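Local coordinates for putative uncharacterized protein (Pyrococcus furiosus, PDB 3V68) that is of unknown function but belongs to the DUF2666 family and probably binds double-stranded DNA, at residues K43-L48 and K102-R107; G56-K61 and T106-K111; E68-L73 and E228-L233; P130-E133 and I137-T140. All blocks are in the same frame, centred on the assembly; numbering follows the deposited sequence. Where two conformers were deposited one is given.

How the contacts relate
From the N terminus, the chain leaves helix 26-43 and opens contact 1 at 43-48. It opens contact 2 at 56-61, which starts on the last part of helix 54-58 and runs into the loop after it, and contact 3 at 68-73. Helix 91-110 then closes contact 1 and, slightly later, contact 2. These two share Thr106 and Arg107, touch each other and have centres about 9 Å apart. Contact 3 closes only at 228-233, so its span crosses both. It ties helix 66-73 to helix 219-231 and touches contact 2. Contact 4 is a short local closure on strand 136-143. It falls within the long span of contact 3, with centres about 36 Å apart.

Contact 1: K43-L48 and K102-R107; sequences KIPGYL and KAVLTR
Pro45 and Val104 mark the nearest backbone approach, with 6.9 Å between Pro45 CA and Val104 CA. Segment 43-48 runs from the last residue of helix 26-43 into the turn that follows. It holds a short 3-10 segment at 45-47, with backbone bonds from Tyr47 N to Ile44 O and from Leu48 N to Pro45 O. Segment 102-107 is part of helix 91-110. No hydrogen bond joins the two, and the contact is apolar. The turn presents Pro45 and Leu48, three residues apart, to the same helix residue. Val104 meets both with its two methyls. Its CG1 lies 3.7 Å from Pro45 CG, at the outer corner of the proline ring. Its CG2 lies 3.8 Å from Leu48 CD1. A chi1 of 165° sets CG1 anti to the backbone N and CG2 anti to the carbonyl carbon, which gives each methyl its own partner. The Leu48 and Val104 side chains slide by one another in opposite directions. Val104 is also touched by Leu57, Leu58 and Val239, and is buried. Further along the helix, Thr106 OG1 bonds back to Lys102 O at 2.7 Å. It arrives above the carbonyl plane, on the face opposite Thr106 N, so that oxygen is gripped twice. Tyr47 packs on helix 160-181 and bonds through OH to His12 ND1. This is plain hydrophobic core packing, in which a 3-10 turn after one helix rests against a second helix of the DUF2666 fold.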
loop_
_atom_site.group_PDB
_atom_site.type_symbol
_atom_site.label_atom_id
_atom_site.label_comp_id
_atom_site.label_asym_id
_atom_site.label_seq_id
_atom_site.Cartn_x
_atom_site.Cartn_y
_atom_site.Cartn_z
ATOM N N LYS A 43 -4.554 7.312 2.460
ATOM C CA LYS A 43 -4.366 8.736 2.170
ATOM C C LYS A 43 -3.641 9.039 0.863
ATOM O O LYS A 43 -3.737 10.155 0.353
ATOM C CB LYS A 43 -3.648 9.436 3.328
ATOM C CG LYS A 43 -4.474 9.552 4.603
ATOM C CD LYS A 43 -5.653 10.505 4.440
ATOM C CE LYS A 43 -6.407 10.655 5.748
ATOM N NZ LYS A 43 -7.598 11.535 5.593
ATOM N N ILE A 44 -2.915 8.059 0.328
ATOM C CA ILE A 44 -2.155 8.255 -0.909
ATOM C C ILE A 44 -3.000 8.828 -2.064
ATOM O O ILE A 44 -2.570 9.780 -2.714
ATOM C CB ILE A 44 -1.413 6.965 -1.349
ATOM C CG1 ILE A 44 -0.206 6.715 -0.446
ATOM C CG2 ILE A 44 -0.965 7.055 -2.815
ATOM C CD1 ILE A 44 0.357 5.317 -0.541
ATOM N N PRO A 45 -4.199 8.258 -2.320
ATOM C CA PRO A 45 -4.984 8.735 -3.465
ATOM C C PRO A 45 -5.296 10.233 -3.443
ATOM O O PRO A 45 -5.331 10.865 -4.502
ATOM C CB PRO A 45 -6.273 7.916 -3.363
ATOM C CG PRO A 45 -5.835 6.655 -2.714
ATOM C CD PRO A 45 -4.862 7.109 -1.672
ATOM N N GLY A 46 -5.496 10.796 -2.252
ATOM C CA GLY A 46 -5.746 12.233 -2.097
ATOM C C GLY A 46 -4.576 13.129 -2.469
ATOM O O GLY A 46 -4.725 14.354 -2.547
ATOM N N TYR A 47 -3.413 12.522 -2.698
ATOM C CA TYR A 47 -2.200 13.252 -3.054
ATOM C C TYR A 47 -1.753 12.985 -4.492
ATOM O O TYR A 47 -0.664 13.400 -4.896
ATOM C CB TYR A 47 -1.070 12.925 -2.069
ATOM C CG TYR A 47 -1.294 13.514 -0.699
ATOM C CD1 TYR A 47 -1.027 14.859 -0.449
ATOM C CD2 TYR A 47 -1.781 12.731 0.342
ATOM C CE1 TYR A 47 -1.246 15.411 0.805
ATOM C CE2 TYR A 47 -2.002 13.269 1.599
ATOM C CZ TYR A 47 -1.732 14.606 1.823
ATOM O OH TYR A 47 -1.950 15.134 3.072
ATOM N N LEU A 48 -2.599 12.298 -5.259
ATOM C CA LEU A 48 -2.263 11.936 -6.643
ATOM C C LEU A 48 -2.954 12.812 -7.687
ATOM O O LEU A 48 -2.724 12.645 -8.886
ATOM C CB LEU A 48 -2.584 10.459 -6.901
ATOM C CG LEU A 48 -1.790 9.401 -6.123
ATOM C CD1 LEU A 48 -2.376 8.020 -6.389
ATOM C CD2 LEU A 48 -0.310 9.428 -6.470
ATOM N N LYS A 102 -3.264 1.911 -11.024
ATOM C CA LYS A 102 -3.717 0.521 -10.985
ATOM C C LYS A 102 -3.610 -0.065 -9.576
ATOM O O LYS A 102 -4.501 -0.781 -9.136
ATOM C CB LYS A 102 -2.909 -0.316 -11.976
ATOM C CG LYS A 102 -3.451 -1.707 -12.249
ATOM C CD LYS A 102 -2.527 -2.406 -13.232
ATOM C CE LYS A 102 -2.810 -3.887 -13.320
ATOM N NZ LYS A 102 -1.877 -4.555 -14.272
ATOM N N ALA A 103 -2.527 0.250 -8.867
ATOM C CA ALA A 103 -2.345 -0.220 -7.490
ATOM C C ALA A 103 -3.383 0.374 -6.541
ATOM O O ALA A 103 -3.854 -0.307 -5.630
ATOM C CB ALA A 103 -0.936 0.082 -6.990
ATOM N N VAL A 104 -3.730 1.643 -6.761
ATOM C CA VAL A 104 -4.754 2.314 -5.958
ATOM C C VAL A 104 -6.107 1.649 -6.193
ATOM O O VAL A 104 -6.817 1.307 -5.242
ATOM C CB VAL A 104 -4.819 3.834 -6.273
ATOM C CG1 VAL A 104 -6.092 4.461 -5.722
ATOM C CG2 VAL A 104 -3.599 4.535 -5.703
ATOM N N LEU A 105 -6.442 1.450 -7.465
ATOM C CA LEU A 105 -7.701 0.811 -7.835
ATOM C C LEU A 105 -7.782 -0.622 -7.298
ATOM O O LEU A 105 -8.793 -1.025 -6.732
ATOM C CB LEU A 105 -7.890 0.828 -9.356
ATOM C CG LEU A 105 -9.191 0.227 -9.894
ATOM C CD1 LEU A 105 -10.395 1.011 -9.382
ATOM C CD2 LEU A 105 -9.187 0.174 -11.414
ATOM N N THR A 106 -6.701 -1.377 -7.466
ATOM C CA THR A 106 -6.646 -2.759 -6.998
ATOM C C THR A 106 -6.908 -2.876 -5.490
ATOM O O THR A 106 -7.705 -3.715 -5.059
ATOM C CB THR A 106 -5.304 -3.417 -7.394
ATOM O OG1 THR A 106 -5.180 -3.396 -8.820
ATOM C CG2 THR A 106 -5.229 -4.863 -6.907
ATOM N N ARG A 107 -6.268 -2.021 -4.694
ATOM C CA ARG A 107 -6.497 -2.021 -3.254
ATOM C C ARG A 107 -7.962 -1.734 -2.921
ATOM O O ARG A 107 -8.563 -2.443 -2.124
ATOM C CB ARG A 107 -5.594 -1.008 -2.538
ATOM C CG ARG A 107 -5.920 -0.839 -1.033
ATOM C CD ARG A 107 -4.932 0.084 -0.299
ATOM N NE ARG A 107 -3.649 -0.582 -0.108
ATOM C CZ ARG A 107 -3.198 -1.060 1.049
ATOM N NH1 ARG A 107 -3.893 -0.910 2.174
ATOM N NH2 ARG A 107 -2.015 -1.658 1.081
#

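Contact 2: G56-K61 and T106-K111; sequences GLLSIK and TREILK
Leu58 and Glu108 bring the backbones nearest, with 7.6 Å between Leu58 CA and Glu108 CA, where the end of helix 54-58 passes helix 91-110. Leu58 reaches over with one methyl. Its CD2 lies 3.7 Å from Glu108 CG and 4.1 Å from Glu108 CB, so it touches the aliphatic part of the acid. The Glu108 chain bends at chi2 (-50°), and its carboxylate turns to Lys111, three residues on. Lys111 NZ meets Glu108 OE1 at 3.0 Å on the syn side, 21° out of the carboxylate plane, in a salt bridge. An alanine in place of Glu108 would probably leave the Lys111 ammonium without this mate and open a gap beside the Leu58 methyl. A looser touch follows along the chain, where Ile109 CD1 comes within 4.3 Å of Ile60 O. Lys61 curls back, and its NZ bonds to Ser59 O at 3.0 Å from above the carbonyl plane. The contact is partly buried. Leu57, next to Leu58, packs on Ala101, Val104 and Leu105 of helix 91-110 and on Ile82 of helix 76-83. Leu110 rests on helix 66-73, so helix 91-110 lies among these three shorter helices.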
loop_
_atom_site.group_PDB
_atom_site.type_symbol
_atom_site.label_atom_id
_atom_site.label_comp_id
_atom_site.label_asym_id
_atom_site.label_seq_id
_atom_site.Cartn_x
_atom_site.Cartn_y
_atom_site.Cartn_z
ATOM N N GLY A 56 -12.397 9.908 -10.857
ATOM C CA GLY A 56 -12.693 9.040 -11.989
ATOM C C GLY A 56 -12.189 7.624 -11.778
ATOM O O GLY A 56 -12.884 6.656 -12.088
ATOM N N LEU A 57 -10.978 7.509 -11.237
ATOM C CA LEU A 57 -10.352 6.208 -11.003
ATOM C C LEU A 57 -11.177 5.331 -10.070
ATOM O O LEU A 57 -11.459 4.173 -10.382
ATOM C CB LEU A 57 -8.931 6.383 -10.454
ATOM C CG LEU A 57 -8.131 5.115 -10.132
ATOM C CD1 LEU A 57 -7.802 4.313 -11.390
ATOM C CD2 LEU A 57 -6.865 5.492 -9.381
ATOM N N LEU A 58 -11.572 5.900 -8.936
ATOM C CA LEU A 58 -12.330 5.165 -7.927
ATOM C C LEU A 58 -13.802 4.985 -8.308
ATOM O O LEU A 58 -14.550 4.292 -7.612
ATOM C CB LEU A 58 -12.184 5.838 -6.557
ATOM C CG LEU A 58 -10.756 5.984 -6.007
ATOM C CD1 LEU A 58 -10.760 6.738 -4.684
ATOM C CD2 LEU A 58 -10.059 4.635 -5.855
ATOM N N SER A 59 -14.206 5.600 -9.419
ATOM C CA SER A 59 -15.557 5.436 -9.960
ATOM C C SER A 59 -15.646 4.320 -11.002
ATOM O O SER A 59 -16.737 4.014 -11.494
ATOM C CB SER A 59 -16.068 6.754 -10.554
ATOM O OG SER A 59 -16.208 7.740 -9.549
ATOM N N ILE A 60 -14.506 3.717 -11.339
ATOM C CA ILE A 60 -14.470 2.590 -12.278
ATOM C C ILE A 60 -15.210 1.400 -11.673
ATOM O O ILE A 60 -14.966 1.026 -10.522
ATOM C CB ILE A 60 -13.019 2.189 -12.665
ATOM C CG1 ILE A 60 -12.342 3.316 -13.458
ATOM C CG2 ILE A 60 -13.002 0.884 -13.473
ATOM C CD1 ILE A 60 -10.860 3.099 -13.704
ATOM N N LYS A 61 -16.121 0.823 -12.452
ATOM C CA LYS A 61 -16.935 -0.288 -11.977
ATOM C C LYS A 61 -16.306 -1.633 -12.310
ATOM O O LYS A 61 -16.047 -1.948 -13.476
ATOM C CB LYS A 61 -18.373 -0.187 -12.506
ATOM C CG LYS A 61 -19.140 1.058 -12.028
ATOM C CD LYS A 61 -19.815 0.881 -10.658
ATOM C CE LYS A 61 -18.854 1.056 -9.480
ATOM N NZ LYS A 61 -18.222 2.408 -9.424
ATOM N N THR A 106 -6.701 -1.377 -7.466
ATOM C CA THR A 106 -6.646 -2.759 -6.998
ATOM C C THR A 106 -6.908 -2.876 -5.490
ATOM O O THR A 106 -7.705 -3.715 -5.059
ATOM C CB THR A 106 -5.304 -3.417 -7.394
ATOM O OG1 THR A 106 -5.180 -3.396 -8.820
ATOM C CG2 THR A 106 -5.229 -4.863 -6.907
ATOM N N ARG A 107 -6.268 -2.021 -4.694
ATOM C CA ARG A 107 -6.497 -2.021 -3.254
ATOM C C ARG A 107 -7.962 -1.734 -2.921
ATOM O O ARG A 107 -8.563 -2.443 -2.124
ATOM C CB ARG A 107 -5.594 -1.008 -2.538
ATOM C CG ARG A 107 -5.920 -0.839 -1.033
ATOM C CD ARG A 107 -4.932 0.084 -0.299
ATOM N NE ARG A 107 -3.649 -0.582 -0.108
ATOM C CZ ARG A 107 -3.198 -1.060 1.049
ATOM N NH1 ARG A 107 -3.893 -0.910 2.174
ATOM N NH2 ARG A 107 -2.015 -1.658 1.081
ATOM N N GLU A 108 -8.529 -0.698 -3.535
ATOM C CA GLU A 108 -9.892 -0.296 -3.197
ATOM C C GLU A 108 -10.927 -1.328 -3.640
ATOM O O GLU A 108 -11.893 -1.588 -2.920
ATOM C CB GLU A 108 -10.208 1.100 -3.744
ATOM C CG GLU A 108 -9.385 2.219 -3.095
ATOM C CD GLU A 108 -9.399 2.180 -1.568
ATOM O OE1 GLU A 108 -10.491 2.316 -0.975
ATOM O OE2 GLU A 108 -8.316 2.022 -0.963
ATOM N N ILE A 109 -10.702 -1.936 -4.802
ATOM C CA ILE A 109 -11.628 -2.952 -5.324
ATOM C C ILE A 109 -11.579 -4.250 -4.514
ATOM O O ILE A 109 -12.606 -4.905 -4.327
ATOM C CB ILE A 109 -11.389 -3.241 -6.839
ATOM C CG1 ILE A 109 -11.710 -2.007 -7.704
ATOM C CG2 ILE A 109 -12.192 -4.464 -7.313
ATOM C CD1 ILE A 109 -13.155 -1.485 -7.604
ATOM N N LEU A 110 -10.398 -4.612 -4.018
ATOM C CA LEU A 110 -10.216 -5.926 -3.395
ATOM C C LEU A 110 -10.197 -5.972 -1.873
ATOM O O LEU A 110 -10.266 -7.055 -1.300
ATOM C CB LEU A 110 -8.941 -6.589 -3.926
ATOM C CG LEU A 110 -8.854 -6.839 -5.430
ATOM C CD1 LEU A 110 -7.518 -7.482 -5.742
ATOM C CD2 LEU A 110 -10.007 -7.704 -5.928
ATOM N N LYS A 111 -10.112 -4.816 -1.213
ATOM C CA LYS A 111 -9.898 -4.802 0.241
ATOM C C LYS A 111 -11.015 -5.443 1.070
ATOM O O LYS A 111 -10.768 -5.903 2.179
ATOM C CB LYS A 111 -9.556 -3.400 0.759
ATOM C CG LYS A 111 -10.648 -2.367 0.590
ATOM C CD LYS A 111 -10.212 -1.042 1.185
ATOM C CE LYS A 111 -11.384 -0.089 1.312
ATOM N NZ LYS A 111 -10.946 1.241 1.809
#

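Contact 3: E68-L73 and E228-L233; sequences EKLKAL and EMLSKL
Leu70 is the bump of this contact, and the hollow it fills lies between Leu230 and Leu233. The nearest backbone pair is Leu70 and Leu233, with 8.2 Å between Leu70 CA and Leu233 CA. Leu70 stands out from helix 66-73 toward the last part of helix 219-231. Its base and its tip meet different walls. Leu70 CB lies 3.8 Å from Leu233 CD2, which closes the hollow near the helix surface. Further out along the side chain, Leu70 CD2 lies 3.5 Å from Leu230 CD2, methyl against methyl, and these two side chains cross at about a right angle. Leu70 CG is anti to its carbonyl carbon (chi1 -66°), and from there CD2 goes to Leu230 while CD1 points to the side of Met229. Met229 has two conformers, so that touch is doubtful. Leu110 of helix 91-110 and Val209 of helix 202-213 also bear on Leu70. Within segment 228-233, Ser231 OG bonds to Glu228 O at 2.7 Å. The contact is buried, apolar and without hydrogen bonds across it. It is apolar packing of helix 66-73 against the last part of helix 219-231 and the residues after it, and it joins the two DUF2666 regions of the chain.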
loop_
_atom_site.group_PDB
_atom_site.type_symbol
_atom_site.label_atom_id
_atom_site.label_comp_id
_atom_site.label_asym_id
_atom_site.label_seq_id
_atom_site.Cartn_x
_atom_site.Cartn_y
_atom_site.Cartn_z
ATOM N N GLU A 68 -13.974 -12.810 -10.982
ATOM C CA GLU A 68 -14.376 -11.913 -12.061
ATOM C C GLU A 68 -13.723 -10.539 -11.925
ATOM O O GLU A 68 -13.326 -9.934 -12.922
ATOM C CB GLU A 68 -15.897 -11.784 -12.118
ATOM C CG GLU A 68 -16.580 -13.049 -12.603
ATOM C CD GLU A 68 -18.086 -12.922 -12.672
ATOM O OE1 GLU A 68 -18.718 -12.597 -11.644
ATOM O OE2 GLU A 68 -18.643 -13.178 -13.758
ATOM N N LYS A 69 -13.606 -10.064 -10.687
ATOM C CA LYS A 69 -12.954 -8.786 -10.413
ATOM C C LYS A 69 -11.476 -8.833 -10.788
ATOM O O LYS A 69 -10.954 -7.889 -11.382
ATOM C CB LYS A 69 -13.131 -8.379 -8.949
ATOM C CG LYS A 69 -14.553 -7.974 -8.593
ATOM C CD LYS A 69 -14.657 -7.561 -7.141
ATOM C CE LYS A 69 -16.030 -6.995 -6.828
ATOM N NZ LYS A 69 -16.165 -6.702 -5.374
ATOM N N LEU A 70 -10.813 -9.936 -10.444
ATOM C CA LEU A 70 -9.407 -10.129 -10.798
ATOM C C LEU A 70 -9.195 -10.131 -12.313
ATOM O O LEU A 70 -8.283 -9.479 -12.817
ATOM C CB LEU A 70 -8.846 -11.404 -10.157
ATOM C CG LEU A 70 -8.758 -11.411 -8.629
ATOM C CD1 LEU A 70 -8.296 -12.767 -8.127
ATOM C CD2 LEU A 70 -7.833 -10.318 -8.116
ATOM N N LYS A 71 -10.051 -10.852 -13.034
ATOM C CA LYS A 71 -10.005 -10.848 -14.495
ATOM C C LYS A 71 -10.205 -9.431 -15.053
ATOM O O LYS A 71 -9.524 -9.030 -15.998
ATOM C CB LYS A 71 -11.040 -11.823 -15.069
ATOM C CG LYS A 71 -11.009 -11.969 -16.596
ATOM C CD LYS A 71 -9.921 -12.932 -17.066
ATOM C CE LYS A 71 -9.936 -13.125 -18.580
ATOM N NZ LYS A 71 -11.214 -13.713 -19.083
ATOM N N ALA A 72 -11.117 -8.670 -14.455
ATOM C CA ALA A 72 -11.357 -7.297 -14.887
ATOM C C ALA A 72 -10.133 -6.416 -14.642
ATOM O O ALA A 72 -9.749 -5.634 -15.500
ATOM C CB ALA A 72 -12.578 -6.719 -14.198
ATOM N N LEU A 73 -9.508 -6.566 -13.477
ATOM C CA LEU A 73 -8.368 -5.724 -13.112
ATOM C C LEU A 73 -7.144 -5.893 -14.018
ATOM O O LEU A 73 -6.355 -4.953 -14.181
ATOM C CB LEU A 73 -7.986 -5.937 -11.644
ATOM C CG LEU A 73 -8.906 -5.295 -10.597
ATOM C CD1 LEU A 73 -8.651 -5.903 -9.221
ATOM C CD2 LEU A 73 -8.756 -3.774 -10.542
ATOM N N GLU A 228 1.207 -12.270 -2.565
ATOM C CA GLU A 228 1.895 -13.195 -3.460
ATOM C C GLU A 228 0.967 -13.716 -4.555
ATOM O O GLU A 228 1.354 -13.766 -5.727
ATOM C CB GLU A 228 2.530 -14.350 -2.679
ATOM C CG GLU A 228 3.374 -15.310 -3.535
ATOM C CD GLU A 228 4.582 -14.661 -4.199
ATOM O OE1 GLU A 228 5.026 -13.580 -3.761
ATOM O OE2 GLU A 228 5.109 -15.259 -5.161
ATOM N N MET A 229 -0.257 -14.086 -4.176
ATOM C CA MET A 229 -1.255 -14.560 -5.141
ATOM C C MET A 229 -1.521 -13.498 -6.207
ATOM O O MET A 229 -1.504 -13.785 -7.407
ATOM C CB MET A 229 -2.553 -14.954 -4.428
ATOM C CG MET A 229 -3.654 -15.471 -5.354
ATOM S SD MET A 229 -4.693 -14.176 -6.059
ATOM C CE MET A 229 -5.729 -13.759 -4.664
ATOM N N LEU A 230 -1.738 -12.266 -5.758
ATOM C CA LEU A 230 -1.964 -11.137 -6.664
ATOM C C LEU A 230 -0.773 -10.842 -7.579
ATOM O O LEU A 230 -0.963 -10.483 -8.741
ATOM C CB LEU A 230 -2.367 -9.887 -5.879
ATOM C CG LEU A 230 -3.725 -9.964 -5.180
ATOM C CD1 LEU A 230 -3.890 -8.783 -4.253
ATOM C CD2 LEU A 230 -4.894 -10.072 -6.159
ATOM N N SER A 231 0.444 -11.027 -7.071
ATOM C CA SER A 231 1.649 -10.773 -7.870
ATOM C C SER A 231 1.722 -11.670 -9.109
ATOM O O SER A 231 2.288 -11.273 -10.135
ATOM C CB SER A 231 2.913 -10.926 -7.017
ATOM O OG SER A 231 3.306 -12.281 -6.916
ATOM N N LYS A 232 1.138 -12.863 -9.018
ATOM C CA LYS A 232 1.152 -13.810 -10.137
ATOM C C LYS A 232 0.267 -13.340 -11.290
ATOM O O LYS A 232 0.412 -13.804 -12.420
ATOM C CB LYS A 232 0.742 -15.218 -9.682
ATOM C CG LYS A 232 1.633 -15.837 -8.610
ATOM C CD LYS A 232 3.109 -15.855 -9.012
ATOM C CE LYS A 232 3.951 -16.601 -7.989
ATOM N NZ LYS A 232 5.411 -16.313 -8.158
ATOM N N LEU A 233 -0.656 -12.432 -10.982
ATOM C CA LEU A 233 -1.511 -11.795 -11.983
ATOM C C LEU A 233 -0.964 -10.435 -12.419
ATOM O O LEU A 233 -1.564 -9.759 -13.261
ATOM C CB LEU A 233 -2.929 -11.617 -11.428
ATOM C CG LEU A 233 -3.893 -12.808 -11.407
ATOM C CD1 LEU A 233 -3.502 -13.837 -10.356
ATOM C CD2 LEU A 233 -5.306 -12.308 -11.155
#

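Contact 4: P130-E133 and I137-T140; sequences PRYE and INFT
Arg131 and Asn138 are the nearest backbone pair, with 7.6 Å between Arg131 CA and Asn138 CA. Segment 130-133 is loop, and segment 137-140 is part of strand 136-143. Arg131 touches with its aliphatic root. Arg131 CB lies 3.6 Å from Asn138 ND2. The rest of the arginine bends at chi2 and chi3 and leads away to a salt bridge between NH2 and Glu7 OE2. Its CG also sits over one face of the Tyr132 ring, toward the rim. Tyr132 comes next and meets Asn138 with its ring edge. Tyr132 CE2 lies 4.1 Å from Asn138 CG, and the ring and amide planes are 84° apart. Glu133 then accepts a bond at its backbone O from Lys11 NZ. Asn138 CG is anti to the backbone N (chi1 165°), which turns the amide to Arg131 and Tyr132. Asn138 OD1 accepts Thr140 OG1 at 2.7 Å in the carbonyl plane, and ND2 donates to Glu7 OE1. Both ends of the amide are thus held. One carboxylate of strand 5-12 thereby ties the loop to strand 136-143. A leucine at Asn138 would probably leave Thr140 OG1 without this acceptor and Glu7 OE1 without this donor. Ile137 and Phe139 face the other way, onto helix 160-181. The loop therefore lies over one face of the four-stranded antiparallel sheet, while helices pack on the other.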
loop_
_atom_site.group_PDB
_atom_site.type_symbol
_atom_site.label_atom_id
_atom_site.label_comp_id
_atom_site.label_asym_id
_atom_site.label_seq_id
_atom_site.Cartn_x
_atom_site.Cartn_y
_atom_site.Cartn_z
ATOM N N PRO A 130 1.435 15.902 17.511
ATOM C CA PRO A 130 2.355 15.916 16.372
ATOM C C PRO A 130 3.750 16.395 16.778
ATOM O O PRO A 130 3.876 17.322 17.583
ATOM C CB PRO A 130 1.702 16.912 15.409
ATOM C CG PRO A 130 0.260 16.891 15.765
ATOM C CD PRO A 130 0.237 16.725 17.252
ATOM N N ARG A 131 4.780 15.757 16.227
ATOM C CA ARG A 131 6.174 16.060 16.571
ATOM C C ARG A 131 6.615 17.453 16.098
ATOM O O ARG A 131 7.542 18.041 16.656
ATOM C CB ARG A 131 7.104 14.965 16.021
ATOM C CG ARG A 131 8.597 15.088 16.389
ATOM C CD ARG A 131 8.836 15.248 17.894
ATOM N NE ARG A 131 8.534 14.038 18.659
ATOM C CZ ARG A 131 9.437 13.136 19.037
ATOM N NH1 ARG A 131 10.719 13.289 18.726
ATOM N NH2 ARG A 131 9.056 12.076 19.736
ATOM N N TYR A 132 5.937 17.974 15.079
ATOM C CA TYR A 132 6.266 19.277 14.508
ATOM C C TYR A 132 5.040 20.177 14.484
ATOM O O TYR A 132 3.917 19.705 14.300
ATOM C CB TYR A 132 6.835 19.111 13.097
ATOM C CG TYR A 132 8.055 18.219 13.047
ATOM C CD1 TYR A 132 9.331 18.741 13.257
ATOM C CD2 TYR A 132 7.934 16.849 12.799
ATOM C CE1 TYR A 132 10.457 17.925 13.219
ATOM C CE2 TYR A 132 9.054 16.024 12.762
ATOM C CZ TYR A 132 10.312 16.569 12.972
ATOM O OH TYR A 132 11.425 15.763 12.936
ATOM N N GLU A 133 5.264 21.474 14.675
ATOM C CA GLU A 133 4.179 22.454 14.679
ATOM C C GLU A 133 3.666 22.735 13.271
ATOM O O GLU A 133 2.477 22.969 13.070
ATOM C CB GLU A 133 4.628 23.753 15.347
ATOM C CG GLU A 133 4.902 23.618 16.839
ATOM C CD GLU A 133 5.118 24.956 17.518
ATOM O OE1 GLU A 133 6.188 25.142 18.137
ATOM O OE2 GLU A 133 4.222 25.822 17.432
ATOM N N ILE A 137 4.669 15.117 7.477
ATOM C CA ILE A 137 4.532 13.675 7.635
ATOM C C ILE A 137 5.772 13.220 8.394
ATOM O O ILE A 137 6.882 13.646 8.077
ATOM C CB ILE A 137 4.488 12.941 6.267
ATOM C CG1 ILE A 137 3.466 13.583 5.307
ATOM C CG2 ILE A 137 4.251 11.434 6.463
ATOM C CD1 ILE A 137 2.011 13.477 5.732
ATOM N N ASN A 138 5.591 12.363 9.395
ATOM C CA ASN A 138 6.716 11.877 10.193
ATOM C C ASN A 138 6.600 10.401 10.572
ATOM O O ASN A 138 5.752 10.028 11.387
ATOM C CB ASN A 138 6.893 12.755 11.444
ATOM C CG ASN A 138 7.791 12.117 12.490
ATOM O OD1 ASN A 138 8.827 11.531 12.172
ATOM N ND2 ASN A 138 7.388 12.225 13.755
ATOM N N PHE A 139 7.446 9.570 9.966
ATOM C CA PHE A 139 7.645 8.191 10.408
ATOM C C PHE A 139 9.072 8.055 10.911
ATOM O O PHE A 139 10.024 8.189 10.141
ATOM C CB PHE A 139 7.390 7.184 9.277
ATOM C CG PHE A 139 7.562 5.739 9.693
ATOM C CD1 PHE A 139 6.483 5.020 10.188
ATOM C CD2 PHE A 139 8.802 5.104 9.598
ATOM C CE1 PHE A 139 6.623 3.691 10.575
ATOM C CE2 PHE A 139 8.960 3.774 9.988
ATOM C CZ PHE A 139 7.862 3.064 10.482
ATOM N N THR A 140 9.216 7.774 12.200
ATOM C CA THR A 140 10.532 7.633 12.806
ATOM C C THR A 140 10.589 6.324 13.570
ATOM O O THR A 140 9.739 6.057 14.425
ATOM C CB THR A 140 10.860 8.830 13.734
ATOM O OG1 THR A 140 10.900 10.032 12.962
ATOM C CG2 THR A 140 12.208 8.643 14.416
#